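Long-range contacts in PpBBE-like 1 D396N (Physcomitrella patens subsp. patens, PDB 6EO5), which is an engineered variant of a flavin-dependent cellobiose oxidase of the berberine bridge enzyme family: residues T330-S335 with Y431-M436; M395-S400 with T409-R414; L171-V176 with V183-Q188. All blocks are in the same frame, centred on the assembly; numbering follows the deposited sequence.

From the N terminus, interaction 3 comes first. It pairs 171-176 with 183-188 and closes a short hairpin in the FAD-binding part of the fold. Interaction 1 opens later, at 330-335, and closes at 431-436, so it spans a loop of 95 residues. Interaction 2 lies wholly within that span and joins 395-400 to 409-414 across eight residues. Interactions 1 and 2 touch, because strands 331-338 and 391-398 are neighbours in the seven-stranded antiparallel sheet. Together they pack helix 405-420 and the loop that carries Tyr431 against the side of the sheet where strand 331-338 is outermost. Interaction 3 stands apart, its centre about 29 Å from that of interaction 1.

Interaction 1 of 3, residues T330-S335 with Y431-M436; sequences TFKAKS and YIDRDM
Lys334 curls round the carboxylate of Asp433, and Lys332 grips the same group. Lys334 CB lies 3.5 Å from Asp433 OD2. Its CG comes to 3.3 Å from Asp433 OD2. Lys334 CD swings wider, 3.9 Å from Asp433 OD2, and CE turns in again. Two bends in the chain, chi3 68° and chi4 67°, bring NZ back to the acid. Lys334 NZ then donates to the syn lone pair of Asp433 OD2 at 2.7 Å. Trp416 adds a cation-pi contact to this lysine. Lys332 NZ bonds Asp433 OD1 at 2.7 Å, from above the carboxylate plane. From the opposite face the backbone N of Asp435 reaches Asp433 OD1 at 3.0 Å and makes an Asx turn. Asp435 OD2 forms long salt bridges with both lysines, and Glu84 pairs with Lys332 as well. A water links Asp433 OD2 to Ser335 N. At the other end, Ser335 CB meets the edge of the Tyr431 ring, 3.7 Å from CD2. Ser335 OG bonds Tyr428 N, and Tyr431 touches the FAD. The contact thus joins the outermost strand 331-338 to a loop of the flavin pocket. Two lysines, a backbone N-H and a water surround the buried carboxylate of Asp433, which would probably favour its charged form.

Interaction 2 of 3, residues M395-S400 with T409-R414; sequences MVASWS and TSYITR
Ala397 and Ile412 have the nearest CA atoms across the contact, 6.1 Å apart. Strand 395-398 and helix 409-414 run nearly antiparallel, at 164°, with their axes 8.2 Å apart. This is alpha/beta packing: helix 405-420, which follows strand 391-398 in the chain, folds back over one face of the seven-stranded antiparallel sheet. Such a sheet with helices on it is consistent with the substrate domain of the VAO family. No hydrogen bond crosses between the two segments. The contact is largely apolar and centres on Ile412. Its CG1 stands anti to the backbone N, chi1 -155°, and this carries CD1 toward the strand. There Ile412 CD1 meets Met395 CB at 3.7 Å. Beyond CG the Met395 chain is extended and runs on along the helix, to Tyr415 and Trp416. Ala397 CB packs against Ile412 CB at 3.8 Å and also meets the edge of the Tyr411 ring. Phe363 of the next strand and Lys332 also touch Ile412, so the helix covers more than one strand. Val396 points away from the helix, on the flavin side. Near the start of the helix segment, Trp399 CH2 lies 3.8 Å from Thr409 OG1, which bonds Ala405 O. Within the helix Thr409 O accepts two bonds: Thr413 N reaches it from one face of the carbonyl plane, and Thr413 OG1 from the other at 2.9 Å.

Interaction 3 of 3, residues L171-V176 with V183-Q188; sequences LEVQLV and VTANAQ
Strands 171-176 and 183-186 run antiparallel, with Val173 facing Ala185 and Leu175 facing Val183 as hydrogen-bonded pairs. Ala185 N donates to Val173 O at 3.0 Å, and Val183 N to Leu175 O at 2.8 Å. Return bonds from Val173 N and Leu175 N complete both. On the face of these four residues, Val173 CG2 rests 3.9 Å from Ala185 CB. Helix 191-200 covers this face through Leu193, Tyr194 and Ile197. The other face is polar. On it Glu172 and Asn186 lie side by side. Glu172 CG lies opposite its backbone N, chi1 -177°, and the extended chain carries the carboxylate alongside the Asn186 amide. Asn186 ND2 donates to the anti side of Glu172 OE1 at 3.0 Å, and the bond is bent, 137° at the hydrogen. Thr184 CG2 meets the same carboxylate at Glu172 CD, 3.6 Å away. Gln174 runs alongside Thr184, CG 3.6 Å from Thr184 OG1. Asn186 OD1 accepts from Gln188 N, which makes an Asx turn. On its other side, strand 170-176 pairs with 207-217, where Leu171 and Glu172 form a classic beta bulge opposite Thr212. This is a beta hairpin at the edge of an antiparallel sheet in the FAD-binding part of the fold.

Interaction 1 of 3, residues T330-S335 with Y431-M436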
ATOM      1  N   THR A 330     -11.703   6.232  10.880  1.00 53.07           N
ATOM      2  CA  THR A 330     -12.772   6.624   9.955  1.00 56.19           C
ATOM      3  C   THR A 330     -12.341   7.883   9.225  1.00 58.47           C
ATOM      4  O   THR A 330     -12.139   8.925   9.859  1.00 61.46           O
ATOM      5  CB  THR A 330     -14.100   6.867  10.675  1.00 55.11           C
ATOM      6  OG1 THR A 330     -14.488   5.668  11.348  1.00 65.32           O
ATOM      7  CG2 THR A 330     -15.180   7.246   9.677  1.00 55.13           C
ATOM      8  N   PHE A 331     -12.210   7.799   7.900  1.00 53.81           N
ATOM      9  CA  PHE A 331     -11.445   8.823   7.207  1.00 54.83           C
ATOM     10  C   PHE A 331     -11.759   8.825   5.724  1.00 54.24           C
ATOM     11  O   PHE A 331     -12.274   7.849   5.172  1.00 57.42           O
ATOM     12  CB  PHE A 331      -9.929   8.626   7.424  1.00 55.58           C
ATOM     13  CG  PHE A 331      -9.383   7.310   6.892  1.00 50.73           C
ATOM     14  CD1 PHE A 331      -9.360   6.176   7.691  1.00 52.20           C
ATOM     15  CD2 PHE A 331      -8.850   7.222   5.610  1.00 50.28           C
ATOM     16  CE1 PHE A 331      -8.842   4.969   7.211  1.00 53.91           C
ATOM     17  CE2 PHE A 331      -8.325   6.017   5.118  1.00 49.17           C
ATOM     18  CZ  PHE A 331      -8.329   4.892   5.917  1.00 53.62           C
ATOM     19  N   LYS A 332     -11.433   9.946   5.090  1.00 54.45           N
ATOM     20  CA  LYS A 332     -11.300  10.041   3.645  1.00 52.34           C
ATOM     21  C   LYS A 332      -9.839  10.341   3.326  1.00 54.97           C
ATOM     22  O   LYS A 332      -9.230  11.216   3.953  1.00 53.06           O
ATOM     23  CB  LYS A 332     -12.220  11.119   3.077  1.00 51.68           C
ATOM     24  CG  LYS A 332     -12.004  11.419   1.605  1.00 53.96           C
ATOM     25  CD  LYS A 332     -12.401  10.251   0.728  1.00 51.11           C
ATOM     26  CE  LYS A 332     -12.104  10.573  -0.717  1.00 49.48           C
ATOM     27  NZ  LYS A 332     -12.283   9.389  -1.585  1.00 52.22           N
ATOM     28  N   ALA A 333      -9.270   9.599   2.377  1.00 56.29           N
ATOM     29  CA  ALA A 333      -7.887   9.785   1.956  1.00 54.00           C
ATOM     30  C   ALA A 333      -7.819  10.101   0.461  1.00 53.41           C
ATOM     31  O   ALA A 333      -8.619   9.597  -0.336  1.00 52.30           O
ATOM     32  CB  ALA A 333      -7.043   8.544   2.274  1.00 50.65           C
ATOM     33  N   LYS A 334      -6.866  10.958   0.089  1.00 50.66           N
ATOM     34  CA  LYS A 334      -6.555  11.242  -1.309  1.00 49.91           C
ATOM     35  C   LYS A 334      -5.039  11.246  -1.473  1.00 52.12           C
ATOM     36  O   LYS A 334      -4.295  11.300  -0.490  1.00 56.03           O
ATOM     37  CB  LYS A 334      -7.161  12.581  -1.756  1.00 49.80           C
ATOM     38  CG  LYS A 334      -8.650  12.702  -1.452  1.00 47.27           C
ATOM     39  CD  LYS A 334      -9.261  14.031  -1.872  1.00 45.43           C
ATOM     40  CE  LYS A 334      -9.309  14.205  -3.375  1.00 44.78           C
ATOM     41  NZ  LYS A 334     -10.240  13.250  -4.047  1.00 50.26           N
ATOM     42  N   SER A 335      -4.563  11.174  -2.714  1.00 52.89           N
ATOM     43  CA  SER A 335      -3.119  11.242  -2.944  1.00 50.58           C
ATOM     44  C   SER A 335      -2.834  11.962  -4.260  1.00 53.01           C
ATOM     45  O   SER A 335      -3.741  12.209  -5.076  1.00 48.87           O
ATOM     46  CB  SER A 335      -2.474   9.847  -2.939  1.00 48.12           C
ATOM     47  OG  SER A 335      -2.668   9.174  -4.174  1.00 46.81           O
ATOM     48  N   TYR A 431      -3.267   4.268  -2.151  1.00 52.36           N
ATOM     49  CA  TYR A 431      -4.086   5.241  -1.422  1.00 54.98           C
ATOM     50  C   TYR A 431      -5.429   5.444  -2.134  1.00 52.66           C
ATOM     51  O   TYR A 431      -5.875   6.561  -2.386  1.00 53.50           O
ATOM     52  CB  TYR A 431      -3.324   6.554  -1.258  1.00 51.18           C
ATOM     53  CG  TYR A 431      -1.997   6.397  -0.548  1.00 53.02           C
ATOM     54  CD1 TYR A 431      -1.781   5.352   0.346  1.00 54.19           C
ATOM     55  CD2 TYR A 431      -0.956   7.295  -0.767  1.00 53.70           C
ATOM     56  CE1 TYR A 431      -0.569   5.198   1.001  1.00 51.00           C
ATOM     57  CE2 TYR A 431       0.267   7.149  -0.114  1.00 55.70           C
ATOM     58  CZ  TYR A 431       0.454   6.092   0.768  1.00 55.39           C
ATOM     59  OH  TYR A 431       1.667   5.936   1.424  1.00 59.71           O
ATOM     60  N   ILE A 432      -6.091   4.324  -2.434  1.00 50.67           N
ATOM     61  CA  ILE A 432      -7.211   4.286  -3.372  1.00 53.57           C
ATOM     62  C   ILE A 432      -8.293   5.326  -3.038  1.00 53.61           C
ATOM     63  O   ILE A 432      -8.661   5.544  -1.873  1.00 52.17           O
ATOM     64  CB  ILE A 432      -7.766   2.847  -3.411  1.00 51.22           C
ATOM     65  CG1 ILE A 432      -8.602   2.621  -4.665  1.00 52.94           C
ATOM     66  CG2 ILE A 432      -8.532   2.501  -2.143  1.00 51.65           C
ATOM     67  CD1 ILE A 432      -7.829   2.887  -5.935  1.00 56.12           C
ATOM     68  N   ASP A 433      -8.799   5.984  -4.083  1.00 55.26           N
ATOM     69  CA  ASP A 433      -9.661   7.163  -3.958  1.00 51.36           C
ATOM     70  C   ASP A 433     -10.743   7.071  -5.024  1.00 54.91           C
ATOM     71  O   ASP A 433     -10.441   7.147  -6.220  1.00 56.12           O
ATOM     72  CB  ASP A 433      -8.835   8.444  -4.123  1.00 53.75           C
ATOM     73  CG  ASP A 433      -9.665   9.734  -4.029  1.00 57.15           C
ATOM     74  OD1 ASP A 433     -10.924   9.706  -3.905  1.00 56.57           O
ATOM     75  OD2 ASP A 433      -9.020  10.801  -4.095  1.00 54.32           O
ATOM     76  N   ARG A 434     -11.999   6.920  -4.594  1.00 53.92           N
ATOM     77  CA  ARG A 434     -13.092   6.677  -5.533  1.00 57.00           C
ATOM     78  C   ARG A 434     -13.354   7.858  -6.466  1.00 56.71           C
ATOM     79  O   ARG A 434     -13.991   7.678  -7.510  1.00 61.47           O
ATOM     80  CB  ARG A 434     -14.364   6.324  -4.763  1.00 55.26           C
ATOM     81  CG  ARG A 434     -15.471   5.760  -5.617  1.00 58.00           C
ATOM     82  CD  ARG A 434     -16.603   5.261  -4.740  1.00 60.22           C
ATOM     83  NE  ARG A 434     -17.713   4.692  -5.497  1.00 59.36           N
ATOM     84  CZ  ARG A 434     -18.588   3.845  -4.970  1.00 61.76           C
ATOM     85  NH1 ARG A 434     -18.459   3.481  -3.704  1.00 61.33           N
ATOM     86  NH2 ARG A 434     -19.586   3.362  -5.700  1.00 62.57           N
ATOM     87  N   ASP A 435     -12.875   9.054  -6.124  1.00 56.87           N
ATOM     88  CA  ASP A 435     -13.035  10.240  -6.956  1.00 53.75           C
ATOM     89  C   ASP A 435     -11.907  10.439  -7.957  1.00 56.09           C
ATOM     90  O   ASP A 435     -11.933  11.438  -8.690  1.00 53.88           O
ATOM     91  CB  ASP A 435     -13.112  11.500  -6.093  1.00 55.74           C
ATOM     92  CG  ASP A 435     -14.182  11.427  -5.043  1.00 57.52           C
ATOM     93  OD1 ASP A 435     -15.281  10.910  -5.343  1.00 56.79           O
ATOM     94  OD2 ASP A 435     -13.908  11.899  -3.912  1.00 63.02           O
ATOM     95  N   MET A 436     -10.886   9.558  -7.974  1.00 55.65           N
ATOM     96  CA  MET A 436      -9.857   9.673  -8.999  1.00 51.07           C
ATOM     97  C   MET A 436     -10.311   8.942 -10.258  1.00 53.63           C
ATOM     98  O   MET A 436     -10.823   7.820 -10.165  1.00 55.18           O
ATOM     99  CB  MET A 436      -8.527   9.096  -8.521  1.00 53.03           C
ATOM    100  CG  MET A 436      -7.826   9.863  -7.403  1.00 50.06           C
ATOM    101  SD  MET A 436      -7.579  11.599  -7.810  1.00 53.94           S
ATOM    102  CE  MET A 436      -6.470  11.543  -9.187  1.00 46.37           C
TER
HETATM  103  O   HOH W   1     -10.066   7.482  -0.472  1.00 52.58           O
HETATM  104  O   HOH W   2      -6.452  10.865  -4.642  1.00 49.36           O
HETATM  105  O   HOH W   3      -5.407   8.320  -4.655  1.00 51.53           O

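Interaction 2 of 3, residues M395-S400 with T409-R414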
ATOM      1  N   MET A 395      -2.821  12.214   1.765  1.00 48.72           N
ATOM      2  CA  MET A 395      -3.683  13.209   2.404  1.00 50.82           C
ATOM      3  C   MET A 395      -4.838  12.501   3.102  1.00 52.43           C
ATOM      4  O   MET A 395      -5.714  11.945   2.433  1.00 57.02           O
ATOM      5  CB  MET A 395      -4.220  14.197   1.369  1.00 47.88           C
ATOM      6  CG  MET A 395      -3.218  14.573   0.314  1.00 48.86           C
ATOM      7  SD  MET A 395      -4.024  15.276  -1.125  1.00 53.51           S
ATOM      8  CE  MET A 395      -2.650  15.655  -2.191  1.00 48.96           C
ATOM      9  N   VAL A 396      -4.864  12.546   4.433  1.00 50.37           N
ATOM     10  CA  VAL A 396      -5.852  11.832   5.241  1.00 52.63           C
ATOM     11  C   VAL A 396      -6.589  12.833   6.125  1.00 55.11           C
ATOM     12  O   VAL A 396      -5.952  13.646   6.804  1.00 55.11           O
ATOM     13  CB  VAL A 396      -5.192  10.742   6.112  1.00 55.83           C
ATOM     14  CG1 VAL A 396      -6.247   9.964   6.889  1.00 54.40           C
ATOM     15  CG2 VAL A 396      -4.337   9.804   5.270  1.00 51.55           C
ATOM     16  N   ALA A 397      -7.928  12.774   6.119  1.00 57.17           N
ATOM     17  CA  ALA A 397      -8.770  13.543   7.038  1.00 55.25           C
ATOM     18  C   ALA A 397      -9.704  12.594   7.776  1.00 55.88           C
ATOM     19  O   ALA A 397     -10.424  11.816   7.144  1.00 56.44           O
ATOM     20  CB  ALA A 397      -9.586  14.608   6.309  1.00 50.98           C
ATOM     21  N   SER A 398      -9.700  12.675   9.105  1.00 56.50           N
ATOM     22  CA  SER A 398     -10.378  11.713   9.963  1.00 54.69           C
ATOM     23  C   SER A 398     -11.503  12.379  10.739  1.00 61.52           C
ATOM     24  O   SER A 398     -11.557  13.606  10.881  1.00 62.22           O
ATOM     25  CB  SER A 398      -9.403  11.064  10.955  1.00 57.98           C
ATOM     26  OG  SER A 398      -8.331  10.428  10.286  1.00 54.81           O
ATOM     27  N   TRP A 399     -12.412  11.543  11.243  1.00 61.20           N
ATOM     28  CA  TRP A 399     -13.446  12.002  12.156  1.00 58.47           C
ATOM     29  C   TRP A 399     -13.880  10.847  13.040  1.00 59.68           C
ATOM     30  O   TRP A 399     -13.703   9.678  12.697  1.00 57.84           O
ATOM     31  CB  TRP A 399     -14.651  12.603  11.420  1.00 61.28           C
ATOM     32  CG  TRP A 399     -15.361  11.722  10.410  1.00 63.66           C
ATOM     33  CD1 TRP A 399     -16.505  10.991  10.613  1.00 64.69           C
ATOM     34  CD2 TRP A 399     -15.007  11.532   9.028  1.00 62.71           C
ATOM     35  NE1 TRP A 399     -16.875  10.353   9.448  1.00 64.37           N
ATOM     36  CE2 TRP A 399     -15.974  10.670   8.463  1.00 62.13           C
ATOM     37  CE3 TRP A 399     -13.972  12.009   8.217  1.00 55.51           C
ATOM     38  CZ2 TRP A 399     -15.929  10.271   7.123  1.00 58.79           C
ATOM     39  CZ3 TRP A 399     -13.932  11.614   6.890  1.00 58.47           C
ATOM     40  CH2 TRP A 399     -14.904  10.751   6.355  1.00 57.29           C
ATOM     41  N   SER A 400     -14.444  11.201  14.194  1.00 62.38           N
ATOM     42  CA  SER A 400     -15.001  10.250  15.141  1.00 61.52           C
ATOM     43  C   SER A 400     -16.501  10.418  15.324  1.00 71.68           C
ATOM     44  O   SER A 400     -17.112   9.647  16.069  1.00 77.63           O
ATOM     45  CB  SER A 400     -14.332  10.417  16.504  1.00 62.71           C
ATOM     46  OG  SER A 400     -14.893  11.560  17.131  1.00 74.55           O
ATOM     47  N   THR A 409     -14.535  15.619   4.563  1.00 54.14           N
ATOM     48  CA  THR A 409     -14.409  15.185   3.176  1.00 50.76           C
ATOM     49  C   THR A 409     -14.217  16.374   2.248  1.00 52.12           C
ATOM     50  O   THR A 409     -13.420  16.314   1.306  1.00 54.20           O
ATOM     51  CB  THR A 409     -15.639  14.368   2.770  1.00 46.41           C
ATOM     52  OG1 THR A 409     -15.719  13.194   3.584  1.00 52.91           O
ATOM     53  CG2 THR A 409     -15.557  13.948   1.326  1.00 38.43           C
ATOM     54  N   SER A 410     -14.948  17.464   2.497  1.00 56.73           N
ATOM     55  CA  SER A 410     -14.770  18.674   1.704  1.00 54.91           C
ATOM     56  C   SER A 410     -13.406  19.293   1.949  1.00 55.31           C
ATOM     57  O   SER A 410     -12.771  19.796   1.018  1.00 53.50           O
ATOM     58  CB  SER A 410     -15.870  19.670   2.036  1.00 58.22           C
ATOM     59  OG  SER A 410     -17.031  19.337   1.309  1.00 67.06           O
ATOM     60  N   TYR A 411     -12.945  19.268   3.200  1.00 57.13           N
ATOM     61  CA  TYR A 411     -11.643  19.826   3.539  1.00 53.26           C
ATOM     62  C   TYR A 411     -10.528  19.140   2.760  1.00 53.32           C
ATOM     63  O   TYR A 411      -9.708  19.805   2.119  1.00 58.62           O
ATOM     64  CB  TYR A 411     -11.426  19.708   5.042  1.00 53.64           C
ATOM     65  CG  TYR A 411     -10.005  19.867   5.499  1.00 56.75           C
ATOM     66  CD1 TYR A 411      -9.358  21.094   5.419  1.00 57.54           C
ATOM     67  CD2 TYR A 411      -9.315  18.791   6.051  1.00 56.98           C
ATOM     68  CE1 TYR A 411      -8.056  21.241   5.854  1.00 58.33           C
ATOM     69  CE2 TYR A 411      -8.016  18.926   6.493  1.00 56.42           C
ATOM     70  CZ  TYR A 411      -7.392  20.153   6.389  1.00 57.59           C
ATOM     71  OH  TYR A 411      -6.101  20.289   6.824  1.00 59.53           O
ATOM     72  N   ILE A 412     -10.505  17.807   2.763  1.00 52.93           N
ATOM     73  CA  ILE A 412      -9.392  17.119   2.119  1.00 55.41           C
ATOM     74  C   ILE A 412      -9.513  17.159   0.597  1.00 56.03           C
ATOM     75  O   ILE A 412      -8.501  17.027  -0.110  1.00 56.97           O
ATOM     76  CB  ILE A 412      -9.268  15.675   2.648  1.00 48.29           C
ATOM     77  CG1 ILE A 412      -7.837  15.185   2.480  1.00 50.97           C
ATOM     78  CG2 ILE A 412     -10.247  14.744   1.954  1.00 49.65           C
ATOM     79  CD1 ILE A 412      -6.873  15.730   3.525  1.00 49.40           C
ATOM     80  N   THR A 413     -10.720  17.367   0.071  1.00 49.10           N
ATOM     81  CA  THR A 413     -10.883  17.497  -1.373  1.00 52.42           C
ATOM     82  C   THR A 413     -10.508  18.896  -1.859  1.00 55.54           C
ATOM     83  O   THR A 413      -9.907  19.044  -2.932  1.00 53.79           O
ATOM     84  CB  THR A 413     -12.317  17.148  -1.759  1.00 50.27           C
ATOM     85  OG1 THR A 413     -12.542  15.764  -1.456  1.00 54.01           O
ATOM     86  CG2 THR A 413     -12.559  17.396  -3.238  1.00 44.94           C
ATOM     87  N   ARG A 414     -10.857  19.931  -1.090  1.00 54.16           N
ATOM     88  CA  ARG A 414     -10.323  21.262  -1.352  1.00 51.90           C
ATOM     89  C   ARG A 414      -8.801  21.235  -1.380  1.00 57.36           C
ATOM     90  O   ARG A 414      -8.170  21.802  -2.282  1.00 57.26           O
ATOM     91  CB  ARG A 414     -10.795  22.238  -0.281  1.00 56.57           C
ATOM     92  CG  ARG A 414     -12.199  22.730  -0.410  1.00 54.77           C
ATOM     93  CD  ARG A 414     -12.442  23.766   0.666  1.00 58.80           C
ATOM     94  NE  ARG A 414     -12.672  23.189   1.994  1.00 64.49           N
ATOM     95  CZ  ARG A 414     -13.878  23.097   2.566  1.00 71.02           C
ATOM     96  NH1 ARG A 414     -14.959  23.560   1.915  1.00 62.79           N
ATOM     97  NH2 ARG A 414     -14.004  22.552   3.787  1.00 69.49           N
TER

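Interaction 3 of 3, residues L171-V176 with V183-Q188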
ATOM      1  N   LEU A 171       8.218 -11.843  -8.551  1.00 63.39           N
ATOM      2  CA  LEU A 171       8.795 -12.651  -9.614  1.00 59.72           C
ATOM      3  C   LEU A 171       7.760 -13.548 -10.272  1.00 64.62           C
ATOM      4  O   LEU A 171       7.949 -13.949 -11.432  1.00 64.94           O
ATOM      5  CB  LEU A 171       9.941 -13.512  -9.067  1.00 65.28           C
ATOM      6  CG  LEU A 171      11.306 -12.887  -8.783  1.00 64.52           C
ATOM      7  CD1 LEU A 171      12.112 -13.817  -7.929  1.00 68.03           C
ATOM      8  CD2 LEU A 171      12.043 -12.623 -10.080  1.00 64.56           C
ATOM      9  N   GLU A 172       6.666 -13.840  -9.565  1.00 58.99           N
ATOM     10  CA  GLU A 172       5.636 -14.750 -10.033  1.00 60.49           C
ATOM     11  C   GLU A 172       4.467 -14.720  -9.057  1.00 63.84           C
ATOM     12  O   GLU A 172       4.663 -14.557  -7.851  1.00 67.05           O
ATOM     13  CB  GLU A 172       6.188 -16.172 -10.159  1.00 62.53           C
ATOM     14  CG  GLU A 172       5.203 -17.182 -10.703  1.00 68.44           C
ATOM     15  CD  GLU A 172       5.644 -18.619 -10.483  1.00 74.30           C
ATOM     16  OE1 GLU A 172       6.495 -19.108 -11.262  1.00 71.05           O
ATOM     17  OE2 GLU A 172       5.138 -19.257  -9.522  1.00 76.18           O
ATOM     18  N   VAL A 173       3.252 -14.875  -9.589  1.00 60.83           N
ATOM     19  CA  VAL A 173       2.059 -15.098  -8.781  1.00 63.37           C
ATOM     20  C   VAL A 173       1.351 -16.345  -9.285  1.00 66.71           C
ATOM     21  O   VAL A 173       1.539 -16.784 -10.422  1.00 70.00           O
ATOM     22  CB  VAL A 173       1.057 -13.914  -8.806  1.00 62.71           C
ATOM     23  CG1 VAL A 173       1.614 -12.710  -8.087  1.00 62.73           C
ATOM     24  CG2 VAL A 173       0.674 -13.570 -10.232  1.00 58.91           C
ATOM     25  N   GLN A 174       0.508 -16.900  -8.420  1.00 65.47           N
ATOM     26  CA  GLN A 174      -0.492 -17.879  -8.810  1.00 67.49           C
ATOM     27  C   GLN A 174      -1.849 -17.389  -8.344  1.00 70.24           C
ATOM     28  O   GLN A 174      -1.985 -16.941  -7.200  1.00 66.26           O
ATOM     29  CB  GLN A 174      -0.210 -19.240  -8.209  1.00 68.97           C
ATOM     30  CG  GLN A 174       1.144 -19.743  -8.588  1.00 77.50           C
ATOM     31  CD  GLN A 174       1.372 -21.126  -8.080  1.00 81.60           C
ATOM     32  OE1 GLN A 174       0.456 -21.751  -7.527  1.00 86.33           O
ATOM     33  NE2 GLN A 174       2.591 -21.627  -8.258  1.00 80.41           N
ATOM     34  N   LEU A 175      -2.845 -17.478  -9.226  1.00 67.80           N
ATOM     35  CA  LEU A 175      -4.190 -17.033  -8.897  1.00 68.39           C
ATOM     36  C   LEU A 175      -5.218 -18.004  -9.462  1.00 70.39           C
ATOM     37  O   LEU A 175      -4.939 -18.784 -10.374  1.00 70.99           O
ATOM     38  CB  LEU A 175      -4.463 -15.607  -9.417  1.00 68.41           C
ATOM     39  CG  LEU A 175      -4.382 -15.362 -10.922  1.00 69.48           C
ATOM     40  CD1 LEU A 175      -5.768 -15.435 -11.553  1.00 67.39           C
ATOM     41  CD2 LEU A 175      -3.729 -14.019 -11.182  1.00 71.49           C
ATOM     42  N   VAL A 176      -6.417 -17.935  -8.892  1.00 72.38           N
ATOM     43  CA  VAL A 176      -7.600 -18.623  -9.394  1.00 70.19           C
ATOM     44  C   VAL A 176      -8.357 -17.638 -10.274  1.00 70.55           C
ATOM     45  O   VAL A 176      -8.841 -16.611  -9.784  1.00 69.38           O
ATOM     46  CB  VAL A 176      -8.477 -19.125  -8.234  1.00 70.12           C
ATOM     47  CG1 VAL A 176      -9.775 -19.729  -8.746  1.00 66.48           C
ATOM     48  CG2 VAL A 176      -7.703 -20.123  -7.392  1.00 68.73           C
ATOM     49  N   VAL A 183      -3.825 -20.447 -12.387  1.00 70.40           N
ATOM     50  CA  VAL A 183      -2.962 -19.849 -13.394  1.00 68.64           C
ATOM     51  C   VAL A 183      -1.640 -19.464 -12.742  1.00 70.17           C
ATOM     52  O   VAL A 183      -1.574 -19.192 -11.537  1.00 67.85           O
ATOM     53  CB  VAL A 183      -3.643 -18.614 -14.029  1.00 71.74           C
ATOM     54  CG1 VAL A 183      -2.915 -18.169 -15.273  1.00 70.48           C
ATOM     55  CG2 VAL A 183      -5.105 -18.912 -14.329  1.00 73.49           C
ATOM     56  N   THR A 184      -0.585 -19.429 -13.552  1.00 66.34           N
ATOM     57  CA  THR A 184       0.717 -18.956 -13.108  1.00 69.31           C
ATOM     58  C   THR A 184       1.194 -17.848 -14.038  1.00 67.73           C
ATOM     59  O   THR A 184       1.096 -17.970 -15.261  1.00 71.31           O
ATOM     60  CB  THR A 184       1.726 -20.111 -13.052  1.00 73.10           C
ATOM     61  OG1 THR A 184       1.421 -20.939 -11.923  1.00 75.06           O
ATOM     62  CG2 THR A 184       3.146 -19.589 -12.918  1.00 67.88           C
ATOM     63  N   ALA A 185       1.692 -16.762 -13.454  1.00 66.12           N
ATOM     64  CA  ALA A 185       2.133 -15.599 -14.207  1.00 65.95           C
ATOM     65  C   ALA A 185       3.529 -15.212 -13.752  1.00 65.80           C
ATOM     66  O   ALA A 185       3.762 -15.046 -12.550  1.00 64.58           O
ATOM     67  CB  ALA A 185       1.173 -14.421 -14.017  1.00 62.51           C
ATOM     68  N   ASN A 186       4.444 -15.069 -14.709  1.00 61.00           N
ATOM     69  CA  ASN A 186       5.805 -14.598 -14.467  1.00 64.90           C
ATOM     70  C   ASN A 186       6.358 -14.065 -15.784  1.00 66.18           C
ATOM     71  O   ASN A 186       5.627 -13.932 -16.771  1.00 66.19           O
ATOM     72  CB  ASN A 186       6.694 -15.706 -13.897  1.00 65.94           C
ATOM     73  CG  ASN A 186       6.637 -16.978 -14.726  1.00 69.87           C
ATOM     74  OD1 ASN A 186       6.953 -16.980 -15.925  1.00 67.31           O
ATOM     75  ND2 ASN A 186       6.232 -18.070 -14.089  1.00 66.84           N
ATOM     76  N   ALA A 187       7.666 -13.781 -15.811  1.00 69.29           N
ATOM     77  CA  ALA A 187       8.270 -13.217 -17.015  1.00 72.21           C
ATOM     78  C   ALA A 187       8.182 -14.158 -18.218  1.00 76.85           C
ATOM     79  O   ALA A 187       8.355 -13.706 -19.357  1.00 77.65           O
ATOM     80  CB  ALA A 187       9.725 -12.835 -16.743  1.00 64.34           C
ATOM     81  N   GLN A 188       7.899 -15.444 -18.004  1.00 75.71           N
ATOM     82  CA  GLN A 188       7.747 -16.398 -19.099  1.00 77.61           C
ATOM     83  C   GLN A 188       6.290 -16.759 -19.359  1.00 76.42           C
ATOM     84  O   GLN A 188       5.781 -16.519 -20.456  1.00 82.20           O
ATOM     85  CB  GLN A 188       8.564 -17.667 -18.828  1.00 74.75           C
ATOM     86  CG  GLN A 188      10.029 -17.524 -19.177  1.00 82.51           C
ATOM     87  CD  GLN A 188      10.767 -16.597 -18.227  1.00 87.90           C
ATOM     88  OE1 GLN A 188      10.682 -16.746 -17.000  1.00 85.38           O
ATOM     89  NE2 GLN A 188      11.491 -15.626 -18.787  1.00 87.23           N
TER